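PDB 6WQY: cellulase from Bacteroides salanitronis, which probably hydrolyses internal beta-1,4-glucosidic bonds of cellulose and related plant polysaccharides, this chain carrying its family 5 glycoside hydrolase domain. Local coordinates for residues L33-G38 with T73-P78; T80-V85 with H120-N125; N114-I119 with F166-A171; I175-W180 with P222-N227. All coordinates share one frame; numbering follows the deposited sequence.

Contact 1: residues L33-G38 with T73-P78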
loop_
_atom_site.group_PDB
_atom_site.type_symbol
_atom_site.label_atom_id
_atom_site.label_comp_id
_atom_site.label_asym_id
_atom_site.label_seq_id
_atom_site.Cartn_x
_atom_site.Cartn_y
_atom_site.Cartn_z
ATOM N N LEU A 33 -0.843 -3.591 12.434
ATOM C CA LEU A 33 -2.062 -3.313 11.675
ATOM C C LEU A 33 -1.911 -1.955 11.019
ATOM O O LEU A 33 -1.584 -0.967 11.694
ATOM C CB LEU A 33 -3.285 -3.302 12.597
ATOM C CG LEU A 33 -4.616 -2.942 11.939
ATOM C CD1 LEU A 33 -5.013 -3.968 10.879
ATOM C CD2 LEU A 33 -5.716 -2.814 12.974
ATOM N N GLY A 34 -2.148 -1.889 9.710
ATOM C CA GLY A 34 -1.962 -0.667 8.964
ATOM C C GLY A 34 -3.255 -0.008 8.504
ATOM O O GLY A 34 -4.325 -0.600 8.469
ATOM N N TRP A 35 -3.099 1.243 8.076
ATOM C CA TRP A 35 -4.190 2.082 7.600
ATOM C C TRP A 35 -3.644 2.989 6.512
ATOM O O TRP A 35 -2.550 3.535 6.655
ATOM C CB TRP A 35 -4.731 2.891 8.768
ATOM C CG TRP A 35 -5.928 3.766 8.528
ATOM C CD1 TRP A 35 -7.238 3.421 8.707
ATOM C CD2 TRP A 35 -5.924 5.152 8.170
ATOM N NE1 TRP A 35 -8.056 4.512 8.490
ATOM C CE2 TRP A 35 -7.274 5.589 8.151
ATOM C CE3 TRP A 35 -4.915 6.074 7.890
ATOM C CZ2 TRP A 35 -7.630 6.910 7.837
ATOM C CZ3 TRP A 35 -5.267 7.373 7.570
ATOM C CH2 TRP A 35 -6.614 7.782 7.562
ATOM N N ASN A 36 -4.421 3.161 5.438
ATOM C CA ASN A 36 -4.058 4.050 4.344
ATOM C C ASN A 36 -4.749 5.400 4.451
ATOM O O ASN A 36 -5.975 5.463 4.602
ATOM C CB ASN A 36 -4.512 3.493 2.980
ATOM C CG ASN A 36 -3.600 2.436 2.416
ATOM O OD1 ASN A 36 -2.665 2.747 1.674
ATOM N ND2 ASN A 36 -3.888 1.186 2.724
ATOM N N LEU A 37 -3.967 6.462 4.302
ATOM C CA LEU A 37 -4.470 7.834 4.176
ATOM C C LEU A 37 -4.888 8.054 2.720
ATOM O O LEU A 37 -4.163 8.612 1.900
ATOM C CB LEU A 37 -3.370 8.800 4.594
ATOM C CG LEU A 37 -3.745 10.279 4.608
ATOM C CD1 LEU A 37 -4.761 10.577 5.678
ATOM C CD2 LEU A 37 -2.506 11.126 4.772
ATOM N N GLY A 38 -6.074 7.535 2.367
ATOM C CA GLY A 38 -6.498 7.494 0.980
ATOM C C GLY A 38 -7.295 8.718 0.549
ATOM O O GLY A 38 -7.871 9.444 1.350
ATOM N N THR A 73 -0.774 0.510 13.980
ATOM C CA THR A 73 0.679 0.466 14.112
ATOM C C THR A 73 1.391 1.300 13.059
ATOM O O THR A 73 2.457 1.890 13.330
ATOM C CB THR A 73 1.167 -0.987 13.953
ATOM O OG1 THR A 73 0.310 -1.874 14.674
ATOM C CG2 THR A 73 2.615 -1.141 14.419
ATOM N N SER A 74 0.837 1.303 11.842
ATOM C CA SER A 74 1.524 1.818 10.671
ATOM C C SER A 74 0.528 2.514 9.753
ATOM O O SER A 74 -0.629 2.103 9.661
ATOM C CB SER A 74 2.169 0.662 9.890
ATOM O OG SER A 74 3.045 -0.091 10.717
ATOM N N VAL A 75 0.994 3.535 9.032
ATOM C CA VAL A 75 0.159 4.247 8.068
ATOM C C VAL A 75 0.847 4.274 6.718
ATOM O O VAL A 75 2.002 4.709 6.610
ATOM C CB VAL A 75 -0.132 5.684 8.535
ATOM C CG1 VAL A 75 -0.957 6.423 7.513
ATOM C CG2 VAL A 75 -0.849 5.659 9.863
ATOM N N ARG A 76 0.117 3.887 5.673
ATOM C CA ARG A 76 0.564 4.093 4.306
ATOM C C ARG A 76 0.004 5.416 3.826
ATOM O O ARG A 76 -1.196 5.693 3.972
ATOM C CB ARG A 76 0.120 2.931 3.424
ATOM C CG ARG A 76 0.540 3.027 1.959
ATOM C CD ARG A 76 0.394 1.685 1.285
ATOM N NE ARG A 76 0.660 1.635 -0.146
ATOM C CZ ARG A 76 -0.248 1.766 -1.102
ATOM N NH1 ARG A 76 -1.497 2.110 -0.830
ATOM N NH2 ARG A 76 0.125 1.547 -2.357
ATOM N N ILE A 77 0.893 6.239 3.285
ATOM C CA ILE A 77 0.618 7.590 2.820
ATOM C C ILE A 77 0.847 7.570 1.311
ATOM O O ILE A 77 1.963 7.845 0.832
ATOM C CB ILE A 77 1.558 8.602 3.504
ATOM C CG1 ILE A 77 1.429 8.555 5.031
ATOM C CG2 ILE A 77 1.286 10.010 2.982
ATOM C CD1 ILE A 77 2.599 9.176 5.768
ATOM N N PRO A 78 -0.166 7.248 0.517
ATOM C CA PRO A 78 -0.013 7.334 -0.939
ATOM C C PRO A 78 0.233 8.781 -1.332
ATOM O O PRO A 78 -0.431 9.692 -0.827
ATOM C CB PRO A 78 -1.344 6.811 -1.476
ATOM C CG PRO A 78 -2.257 6.723 -0.359
ATOM C CD PRO A 78 -1.492 6.758 0.916
HETATM O O HOH W 1 -2.066 10.384 1.293
#
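L33-G38 and T73-P78 pair as neighbouring parallel strands, G34, W35 and N36 lying opposite S74, V75 and R76 in a buried part of the fold. The backbone ladder runs W35 N to S74 O, R76 N to W35 O and L37 N to R76 O, the last at 2.9 Å and nearly straight at 167°. At the N-terminal end of the pair T73 grips L33 twice: its N donates to L33 O at 2.8 Å, and its OG1 accepts from L33 N at 3.0 Å. These are the first two strands of the closed eight-stranded parallel (beta/alpha)8, or TIM, barrel, and the two sheet faces meet different surroundings. N36 and R76 point into the barrel. With CG anti to the backbone N (chi1 -180°) and the chain extended, R76 rises alongside N36, bringing NH1 to 2.8 Å from N36 OD1. The oxygen lies in the guanidinium plane, whereas the amide stands 82° to it. That same OD1 rests against the methylenes of R76, 3.2 Å from CG. N36 ND2 binds G308 O, while R76 makes salt bridges to E170 and E309. W35 and V75 face the helices instead: V75 CG1 meets the edge of the indole, 4.0 Å from W35 CE3, beside L67 of helix 61-70, and W35 NE1 donates to D346. At the last rung the chain turns, L37 being the centre of an inverse gamma turn, and L37 O lies 3.4 Å from P78 CD. A water donates to both L37 O and P78 O, bridging the strand ends.

Contact 2: residues T80-V85 with H120-N125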
loop_
_atom_site.group_PDB
_atom_site.type_symbol
_atom_site.label_atom_id
_atom_site.label_comp_id
_atom_site.label_asym_id
_atom_site.label_seq_id
_atom_site.Cartn_x
_atom_site.Cartn_y
_atom_site.Cartn_z
ATOM N N THR A 80 0.635 11.170 -4.831
ATOM C CA THR A 80 0.675 11.476 -6.252
ATOM C C THR A 80 1.493 12.744 -6.443
ATOM O O THR A 80 1.298 13.728 -5.722
ATOM C CB THR A 80 -0.745 11.646 -6.778
ATOM O OG1 THR A 80 -1.386 10.370 -6.701
ATOM C CG2 THR A 80 -0.774 12.151 -8.212
ATOM N N TRP A 81 2.416 12.724 -7.417
ATOM C CA TRP A 81 3.374 13.801 -7.606
ATOM C C TRP A 81 3.095 14.578 -8.887
ATOM O O TRP A 81 3.851 15.503 -9.229
ATOM C CB TRP A 81 4.808 13.253 -7.613
ATOM C CG TRP A 81 5.173 12.474 -6.373
ATOM C CD1 TRP A 81 4.910 11.165 -6.137
ATOM C CD2 TRP A 81 5.860 12.953 -5.205
ATOM N NE1 TRP A 81 5.394 10.782 -4.909
ATOM C CE2 TRP A 81 5.982 11.862 -4.320
ATOM C CE3 TRP A 81 6.383 14.188 -4.818
ATOM C CZ2 TRP A 81 6.597 11.976 -3.078
ATOM C CZ3 TRP A 81 6.990 14.292 -3.581
ATOM C CH2 TRP A 81 7.100 13.193 -2.734
ATOM N N LEU A 82 2.043 14.202 -9.611
ATOM C CA LEU A 82 1.675 14.842 -10.861
ATOM C C LEU A 82 1.544 16.345 -10.675
ATOM O O LEU A 82 0.964 16.832 -9.706
ATOM C CB LEU A 82 0.342 14.262 -11.351
ATOM C CG LEU A 82 0.376 12.791 -11.771
ATOM C CD1 LEU A 82 -1.050 12.297 -12.021
ATOM C CD2 LEU A 82 1.239 12.593 -12.982
ATOM N N GLY A 83 2.097 17.087 -11.626
ATOM C CA GLY A 83 2.055 18.527 -11.588
ATOM C C GLY A 83 3.039 19.176 -10.650
ATOM O O GLY A 83 3.069 20.411 -10.571
ATOM N N HIS A 84 3.867 18.405 -9.960
ATOM C CA HIS A 84 4.849 18.921 -9.017
ATOM C C HIS A 84 6.264 18.464 -9.336
ATOM O O HIS A 84 7.144 18.530 -8.462
ATOM C CB HIS A 84 4.479 18.528 -7.592
ATOM C CG HIS A 84 3.269 19.222 -7.090
ATOM N ND1 HIS A 84 3.116 20.592 -7.168
ATOM C CD2 HIS A 84 2.173 18.762 -6.455
ATOM C CE1 HIS A 84 1.966 20.939 -6.616
ATOM N NE2 HIS A 84 1.375 19.849 -6.175
ATOM N N VAL A 85 6.511 18.002 -10.557
ATOM C CA VAL A 85 7.829 17.530 -10.966
ATOM C C VAL A 85 8.238 18.252 -12.242
ATOM O O VAL A 85 7.464 18.314 -13.208
ATOM C CB VAL A 85 7.851 16.004 -11.175
ATOM C CG1 VAL A 85 9.234 15.555 -11.585
ATOM C CG2 VAL A 85 7.430 15.292 -9.902
ATOM N N HIS A 120 2.282 7.300 -6.396
ATOM C CA HIS A 120 0.961 6.679 -6.462
ATOM C C HIS A 120 0.352 6.871 -7.842
ATOM O O HIS A 120 0.678 6.102 -8.767
ATOM C CB HIS A 120 0.090 7.131 -5.281
ATOM C CG HIS A 120 -1.016 6.192 -4.952
ATOM N ND1 HIS A 120 -0.816 5.051 -4.195
ATOM C CD2 HIS A 120 -2.334 6.245 -5.256
ATOM C CE1 HIS A 120 -1.992 4.463 -4.035
ATOM N NE2 HIS A 120 -2.928 5.156 -4.674
ATOM N N HIS A 121 -0.562 7.836 -8.045
ATOM C CA HIS A 121 -1.300 7.888 -9.321
ATOM C C HIS A 121 -0.473 8.394 -10.497
ATOM O O HIS A 121 -0.968 8.359 -11.627
ATOM C CB HIS A 121 -2.613 8.633 -9.174
ATOM C CG HIS A 121 -3.633 7.879 -8.391
ATOM N ND1 HIS A 121 -3.838 6.523 -8.547
ATOM C CD2 HIS A 121 -4.509 8.300 -7.441
ATOM C CE1 HIS A 121 -4.810 6.153 -7.727
ATOM N NE2 HIS A 121 -5.240 7.209 -7.047
ATOM N N ASP A 122 0.781 8.783 -10.287
ATOM C CA ASP A 122 1.676 8.951 -11.428
ATOM C C ASP A 122 1.673 7.722 -12.318
ATOM O O ASP A 122 1.884 7.829 -13.526
ATOM C CB ASP A 122 3.110 9.183 -10.948
ATOM C CG ASP A 122 3.256 10.417 -10.085
ATOM O OD1 ASP A 122 2.614 10.448 -9.007
ATOM O OD2 ASP A 122 4.031 11.335 -10.468
ATOM N N GLY A 123 1.469 6.543 -11.734
ATOM C CA GLY A 123 1.419 5.307 -12.467
ATOM C C GLY A 123 0.037 4.849 -12.857
ATOM O O GLY A 123 -0.092 3.723 -13.362
ATOM N N ALA A 124 -1.008 5.645 -12.655
ATOM C CA ALA A 124 -2.358 5.157 -12.910
ATOM C C ALA A 124 -2.549 4.836 -14.385
ATOM O O ALA A 124 -2.427 5.713 -15.247
ATOM C CB ALA A 124 -3.389 6.178 -12.451
ATOM N N ASN A 125 -2.848 3.567 -14.669
ATOM C CA ASN A 125 -3.301 3.104 -15.978
ATOM C C ASN A 125 -2.292 3.331 -17.094
ATOM O O ASN A 125 -2.654 3.270 -18.267
ATOM C CB ASN A 125 -4.632 3.745 -16.357
ATOM C CG ASN A 125 -5.655 3.639 -15.259
ATOM O OD1 ASN A 125 -5.702 2.639 -14.528
ATOM N ND2 ASN A 125 -6.460 4.685 -15.099
#
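T80-V85 and H120-N125 meet through the loops that follow strands 74-77 and 114-118 at the C-terminal end of the TIM barrel, the end on which family 5 active sites open. Two hydrogen bonds join them, each pairing a side-chain oxygen with a backbone N-H. In one, H121 N donates to T80 OG1 at 3.0 Å; the hydroxyl lies beside its own backbone N (chi1 -67°) and is also bonded to D42 O. In the other, W81 N donates to D122 OD1 at 2.8 Å along an almost straight line of 174°, using the syn lone pair of the carboxylate. The second oxygen, D122 OD2, is taken by W129 NE1, which leaves the carboxylate gripped at both oxygens and its rotation fixed. The indole N-H of W81 turns away from D122 to N118 O.

Packing fills the rest. D122 OD1 approaches the indole at its edge, in the ring plane, with the ring and carboxylate planes 55° apart, while OD2 lies 3.5 Å from W81 CB. L82 slides past D122 in the opposite direction, its CD2 4.0 Å from D122 CA and its CD1 near H121 O. Local turns shape both loops: W81 to H84 form a type II beta turn closed by H84 N to W81 O, and a 3-10 segment begins at 121-123. Within H120-N125 the two imidazoles meet, H120 CD2 lying 3.4 Å above the centre of the H121 ring. Beside its bond to H121 N, T80 OG1 also touches H121 CB at 3.3 Å.

Contact 3: residues N114-I119 with F166-A171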
loop_
_atom_site.group_PDB
_atom_site.type_symbol
_atom_site.label_atom_id
_atom_site.label_comp_id
_atom_site.label_asym_id
_atom_site.label_seq_id
_atom_site.Cartn_x
_atom_site.Cartn_y
_atom_site.Cartn_z
ATOM N N ASN A 114 4.643 3.736 12.350
ATOM C CA ASN A 114 5.449 3.565 11.152
ATOM C C ASN A 114 4.729 4.235 9.981
ATOM O O ASN A 114 3.518 4.457 10.036
ATOM C CB ASN A 114 5.659 2.096 10.823
ATOM C CG ASN A 114 6.292 1.330 11.950
ATOM O OD1 ASN A 114 7.283 1.751 12.541
ATOM N ND2 ASN A 114 5.717 0.169 12.244
ATOM N N ALA A 115 5.466 4.553 8.918
ATOM C CA ALA A 115 4.905 5.251 7.768
ATOM C C ALA A 115 5.493 4.710 6.482
ATOM O O ALA A 115 6.693 4.425 6.422
ATOM C CB ALA A 115 5.191 6.753 7.857
ATOM N N ILE A 116 4.661 4.613 5.445
ATOM C CA ILE A 116 5.107 4.264 4.099
ATOM C C ILE A 116 4.747 5.434 3.193
ATOM O O ILE A 116 3.609 5.899 3.237
ATOM C CB ILE A 116 4.407 2.996 3.573
ATOM C CG1 ILE A 116 4.608 1.804 4.514
ATOM C CG2 ILE A 116 4.903 2.672 2.160
ATOM C CD1 ILE A 116 3.860 0.556 4.081
ATOM N N ILE A 117 5.681 5.895 2.354
ATOM C CA ILE A 117 5.364 6.857 1.293
ATOM C C ILE A 117 5.717 6.208 -0.045
ATOM O O ILE A 117 6.586 5.337 -0.118
ATOM C CB ILE A 117 6.081 8.211 1.459
ATOM C CG1 ILE A 117 7.599 8.061 1.532
ATOM C CG2 ILE A 117 5.532 8.942 2.685
ATOM C CD1 ILE A 117 8.352 9.376 1.569
ATOM N N ASN A 118 5.064 6.664 -1.117
ATOM C CA ASN A 118 5.250 6.027 -2.418
ATOM C C ASN A 118 5.151 7.063 -3.544
ATOM O O ASN A 118 5.118 8.276 -3.324
ATOM C CB ASN A 118 4.260 4.860 -2.609
ATOM C CG ASN A 118 2.846 5.327 -2.914
ATOM O OD1 ASN A 118 2.572 6.532 -2.939
ATOM N ND2 ASN A 118 1.951 4.382 -3.134
ATOM N N ILE A 119 5.171 6.546 -4.773
ATOM C CA ILE A 119 4.694 7.227 -5.977
ATOM C C ILE A 119 3.388 6.543 -6.366
ATOM O O ILE A 119 3.379 5.332 -6.624
ATOM C CB ILE A 119 5.732 7.157 -7.107
ATOM C CG1 ILE A 119 6.993 7.941 -6.742
ATOM C CG2 ILE A 119 5.118 7.644 -8.413
ATOM C CD1 ILE A 119 8.106 7.846 -7.776
ATOM N N PHE A 166 11.301 3.777 11.130
ATOM C CA PHE A 166 9.844 3.888 11.109
ATOM C C PHE A 166 9.350 4.175 9.697
ATOM O O PHE A 166 8.190 3.880 9.380
ATOM C CB PHE A 166 9.326 4.969 12.076
ATOM C CG PHE A 166 9.366 6.372 11.530
ATOM C CD1 PHE A 166 10.515 7.139 11.608
ATOM C CD2 PHE A 166 8.246 6.925 10.919
ATOM C CE1 PHE A 166 10.561 8.413 11.089
ATOM C CE2 PHE A 166 8.294 8.195 10.391
ATOM C CZ PHE A 166 9.458 8.946 10.478
ATOM N N LEU A 167 10.193 4.796 8.858
ATOM C CA LEU A 167 9.793 5.279 7.542
ATOM C C LEU A 167 10.267 4.311 6.470
ATOM O O LEU A 167 11.465 4.005 6.366
ATOM C CB LEU A 167 10.358 6.673 7.305
ATOM C CG LEU A 167 10.028 7.286 5.942
ATOM C CD1 LEU A 167 8.528 7.448 5.711
ATOM C CD2 LEU A 167 10.732 8.646 5.827
ATOM N N VAL A 168 9.301 3.858 5.670
ATOM C CA VAL A 168 9.484 2.941 4.550
ATOM C C VAL A 168 9.212 3.695 3.254
ATOM O O VAL A 168 8.286 4.510 3.188
ATOM C CB VAL A 168 8.471 1.783 4.688
ATOM C CG1 VAL A 168 8.472 0.860 3.475
ATOM C CG2 VAL A 168 8.706 0.997 5.962
ATOM N N PHE A 169 10.005 3.412 2.216
ATOM C CA PHE A 169 9.714 3.902 0.868
ATOM C C PHE A 169 9.178 2.736 0.032
ATOM O O PHE A 169 9.809 1.674 -0.001
ATOM C CB PHE A 169 10.979 4.426 0.167
ATOM C CG PHE A 169 11.715 5.540 0.886
ATOM C CD1 PHE A 169 11.107 6.405 1.783
ATOM C CD2 PHE A 169 13.063 5.704 0.611
ATOM C CE1 PHE A 169 11.840 7.411 2.398
ATOM C CE2 PHE A 169 13.797 6.703 1.222
ATOM C CZ PHE A 169 13.189 7.563 2.113
ATOM N N GLU A 170 8.060 2.954 -0.669
ATOM C CA GLU A 170 7.453 1.985 -1.585
ATOM C C GLU A 170 7.583 2.541 -3.002
ATOM O O GLU A 170 7.129 3.648 -3.277
ATOM C CB GLU A 170 5.989 1.789 -1.200
ATOM C CG GLU A 170 5.182 0.946 -2.158
ATOM C CD GLU A 170 3.714 0.964 -1.795
ATOM O OE1 GLU A 170 3.338 0.325 -0.759
ATOM O OE2 GLU A 170 2.932 1.630 -2.501
ATOM N N ALA A 171 8.197 1.767 -3.900
ATOM C CA ALA A 171 8.691 2.295 -5.170
ATOM C C ALA A 171 7.606 2.972 -5.986
ATOM O O ALA A 171 7.847 4.020 -6.601
ATOM C CB ALA A 171 9.254 1.135 -5.981
#
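I116 and V168 lie side by side on the inner face of the sheet, with I116 CG1 against V168 CB at 3.9 Å. One step on, the other branch of I116, CG2, fits against E170 CB at 3.6 Å, so the isoleucine fills the dip between the two side chains of the facing strand. On the outer face A115 is the hollow: its small CB leaves L167 CD1 to settle 4.0 Å away, while L167 CB lies over the centre of the F166 ring. I117 is the next bump. Its CG1 takes the crowded position between backbone N and carbonyl carbon (chi1 57°), which leans it over to F169 CD1 at 3.9 Å; helix 139-159 packs on both residues. Strands 114-118 and 167-170 are adjacent parallel strands of the TIM barrel, held in register by A115 N to F166 O, V168 N to A115 O, I117 N to V168 O and E170 N to I117 O. Near the C-terminal end of the strands, inside the barrel, N118 ND2 donates to E170 OE2 at 3.0 Å, reaching it on the anti side and 34° out of the carboxylate plane, while N118 OD1 accepts from V79 N. Y306 OH bonds E170 OE1.

Contact 4: residues I175-W180 with P222-N227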
loop_
_atom_site.group_PDB
_atom_site.type_symbol
_atom_site.label_atom_id
_atom_site.label_comp_id
_atom_site.label_asym_id
_atom_site.label_seq_id
_atom_site.Cartn_x
_atom_site.Cartn_y
_atom_site.Cartn_z
ATOM N N ILE A 175 0.984 -0.939 -11.189
ATOM C CA ILE A 175 1.525 -0.770 -12.531
ATOM C C ILE A 175 0.863 -1.773 -13.471
ATOM O O ILE A 175 0.915 -2.994 -13.255
ATOM C CB ILE A 175 3.050 -0.936 -12.513
ATOM C CG1 ILE A 175 3.696 0.126 -11.597
ATOM C CG2 ILE A 175 3.611 -0.887 -13.927
ATOM C CD1 ILE A 175 3.375 1.575 -11.938
ATOM N N HIS A 176 0.235 -1.243 -14.522
ATOM C CA HIS A 176 -0.360 -2.053 -15.573
ATOM C C HIS A 176 -0.468 -1.194 -16.828
ATOM O O HIS A 176 -0.424 0.047 -16.769
ATOM C CB HIS A 176 -1.735 -2.607 -15.177
ATOM C CG HIS A 176 -2.764 -1.555 -14.992
ATOM N ND1 HIS A 176 -3.687 -1.242 -15.963
ATOM C CD2 HIS A 176 -2.998 -0.721 -13.952
ATOM C CE1 HIS A 176 -4.454 -0.263 -15.523
ATOM N NE2 HIS A 176 -4.060 0.071 -14.301
ATOM N N ASP A 177 -0.645 -1.865 -17.963
ATOM C CA ASP A 177 -0.595 -1.183 -19.250
ATOM C C ASP A 177 -1.899 -0.534 -19.667
ATOM O O ASP A 177 -1.975 -0.026 -20.792
ATOM C CB ASP A 177 -0.103 -2.147 -20.341
ATOM C CG ASP A 177 -1.078 -3.262 -20.688
ATOM O OD1 ASP A 177 -2.203 -3.318 -20.149
ATOM O OD2 ASP A 177 -0.699 -4.054 -21.564
ATOM N N GLY A 178 -2.890 -0.498 -18.775
ATOM C CA GLY A 178 -4.223 -0.008 -19.065
ATOM C C GLY A 178 -5.286 -1.074 -18.890
ATOM O O GLY A 178 -6.432 -0.760 -18.550
ATOM N N SER A 179 -4.913 -2.345 -19.090
ATOM C CA SER A 179 -5.857 -3.446 -19.035
ATOM C C SER A 179 -5.870 -4.188 -17.713
ATOM O O SER A 179 -6.453 -5.280 -17.636
ATOM C CB SER A 179 -5.586 -4.416 -20.180
ATOM O OG SER A 179 -5.934 -3.828 -21.420
ATOM N N TRP A 180 -5.256 -3.631 -16.673
ATOM C CA TRP A 180 -5.485 -4.100 -15.306
ATOM C C TRP A 180 -5.077 -5.556 -15.106
ATOM O O TRP A 180 -5.662 -6.269 -14.286
ATOM C CB TRP A 180 -6.919 -3.821 -14.864
ATOM C CG TRP A 180 -7.166 -2.378 -14.561
ATOM C CD1 TRP A 180 -7.630 -1.411 -15.406
ATOM C CD2 TRP A 180 -6.934 -1.744 -13.316
ATOM N NE1 TRP A 180 -7.711 -0.215 -14.752
ATOM C CE2 TRP A 180 -7.294 -0.394 -13.459
ATOM C CE3 TRP A 180 -6.479 -2.194 -12.083
ATOM C CZ2 TRP A 180 -7.202 0.512 -12.409
ATOM C CZ3 TRP A 180 -6.396 -1.292 -11.038
ATOM C CH2 TRP A 180 -6.751 0.034 -11.209
ATOM N N PRO A 222 6.602 -3.586 -5.658
ATOM C CA PRO A 222 5.420 -4.342 -6.066
ATOM C C PRO A 222 5.640 -5.246 -7.267
ATOM O O PRO A 222 6.561 -5.071 -8.070
ATOM C CB PRO A 222 4.423 -3.232 -6.430
ATOM C CG PRO A 222 5.309 -2.170 -7.046
ATOM C CD PRO A 222 6.574 -2.204 -6.181
ATOM N N GLY A 223 4.725 -6.208 -7.413
ATOM C CA GLY A 223 4.545 -6.931 -8.646
ATOM C C GLY A 223 3.483 -6.282 -9.511
ATOM O O GLY A 223 2.874 -5.267 -9.164
ATOM N N TYR A 224 3.247 -6.902 -10.664
ATOM C CA TYR A 224 2.379 -6.315 -11.674
ATOM C C TYR A 224 0.961 -6.155 -11.147
ATOM O O TYR A 224 0.377 -7.104 -10.607
ATOM C CB TYR A 224 2.419 -7.171 -12.945
ATOM C CG TYR A 224 1.894 -6.459 -14.173
ATOM C CD1 TYR A 224 0.550 -6.451 -14.488
ATOM C CD2 TYR A 224 2.767 -5.816 -15.050
ATOM C CE1 TYR A 224 0.077 -5.810 -15.610
ATOM C CE2 TYR A 224 2.300 -5.187 -16.185
ATOM C CZ TYR A 224 0.960 -5.204 -16.480
ATOM O OH TYR A 224 0.454 -4.593 -17.608
ATOM N N VAL A 225 0.444 -4.927 -11.283
ATOM C CA VAL A 225 -0.873 -4.480 -10.824
ATOM C C VAL A 225 -1.175 -4.909 -9.395
ATOM O O VAL A 225 -2.337 -4.998 -8.998
ATOM C CB VAL A 225 -1.984 -4.775 -11.868
ATOM C CG1 VAL A 225 -2.454 -6.225 -11.856
ATOM C CG2 VAL A 225 -3.161 -3.811 -11.715
ATOM N N THR A 226 -0.133 -5.073 -8.576
ATOM C CA THR A 226 -0.236 -5.548 -7.189
ATOM C C THR A 226 -1.084 -6.814 -7.061
ATOM O O THR A 226 -1.692 -7.068 -6.013
ATOM C CB THR A 226 -0.657 -4.462 -6.193
ATOM O OG1 THR A 226 -1.946 -3.927 -6.512
ATOM C CG2 THR A 226 0.348 -3.343 -6.147
ATOM N N ASN A 227 -1.094 -7.638 -8.095
ATOM C CA ASN A 227 -1.905 -8.851 -8.108
ATOM C C ASN A 227 -1.105 -10.028 -7.562
ATOM O O ASN A 227 0.021 -10.268 -7.990
ATOM C CB ASN A 227 -2.330 -9.138 -9.544
ATOM C CG ASN A 227 -3.115 -10.411 -9.657
ATOM O OD1 ASN A 227 -2.569 -11.482 -9.957
ATOM N ND2 ASN A 227 -4.405 -10.331 -9.396
HETATM O O HOH W 2 2.357 -2.548 -9.337
HETATM O O HOH W 3 -2.651 -5.168 -18.129
#
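Y224 turns one ring face to the I175 carbonyl, whose O stands 3.5 Å above the ring centre, while H176 CA lies near CZ. A first torsion of -163° swings the phenol away from its own N, so that its OH accepts from D177 N at 3.0 Å, a bent bond of 134°. The D177 carboxylate stands 80° to the ring, and a water donates to both Y224 OH and D177 OD1; Q192 bonds both side chains. The same I175 O that faces the ring also accepts a hydrogen bond from V225 N at 2.8 Å. A second water links I175 N with G223 O.

V225 is the main apolar contact. Its CG2 reaches W180 CE3 at 3.7 Å and H176 CD2 at 3.8 Å, oblique to both rings. The two rings overlap without being parallel: H176 NE2 sits 3.4 Å above the centre of the indole, and W180 CD2 lies over the rim of the imidazole. W180 is exposed to solvent. Between them the chain folds back through an Asx turn, S179 N donating to D177 OD1. The two loops follow strands 167-170 and 219-222 at the C-terminal rim of the TIM barrel, the end at which family 5 glycoside hydrolases form their substrate cleft.

How the contacts relate
Contacts 1 and 3 form the barrel core, strand pairs one-two and three-four, whereas contacts 2 and 4 join loops beyond the C-terminal ends of the strands; contact 4 alone includes a solvent-exposed touching residue, W180. Regular backbone ladders hold the strand pairs, while the loops are joined by a few isolated bonds, side chain to backbone in contact 2 and of both kinds in contact 4. Water bridges occur in contact 4 and at the strand ends of contact 1. Strands 74-77 and 114-118 are neighbours, so contacts 1 and 3 share the sheet, and the R76-E170 salt bridge (NH2 to OE2, 2.8 Å) ties them inside the barrel. P78 of contact 1 packs on H120 of contact 2, whose N125 touches H176 and W180 of contact 4.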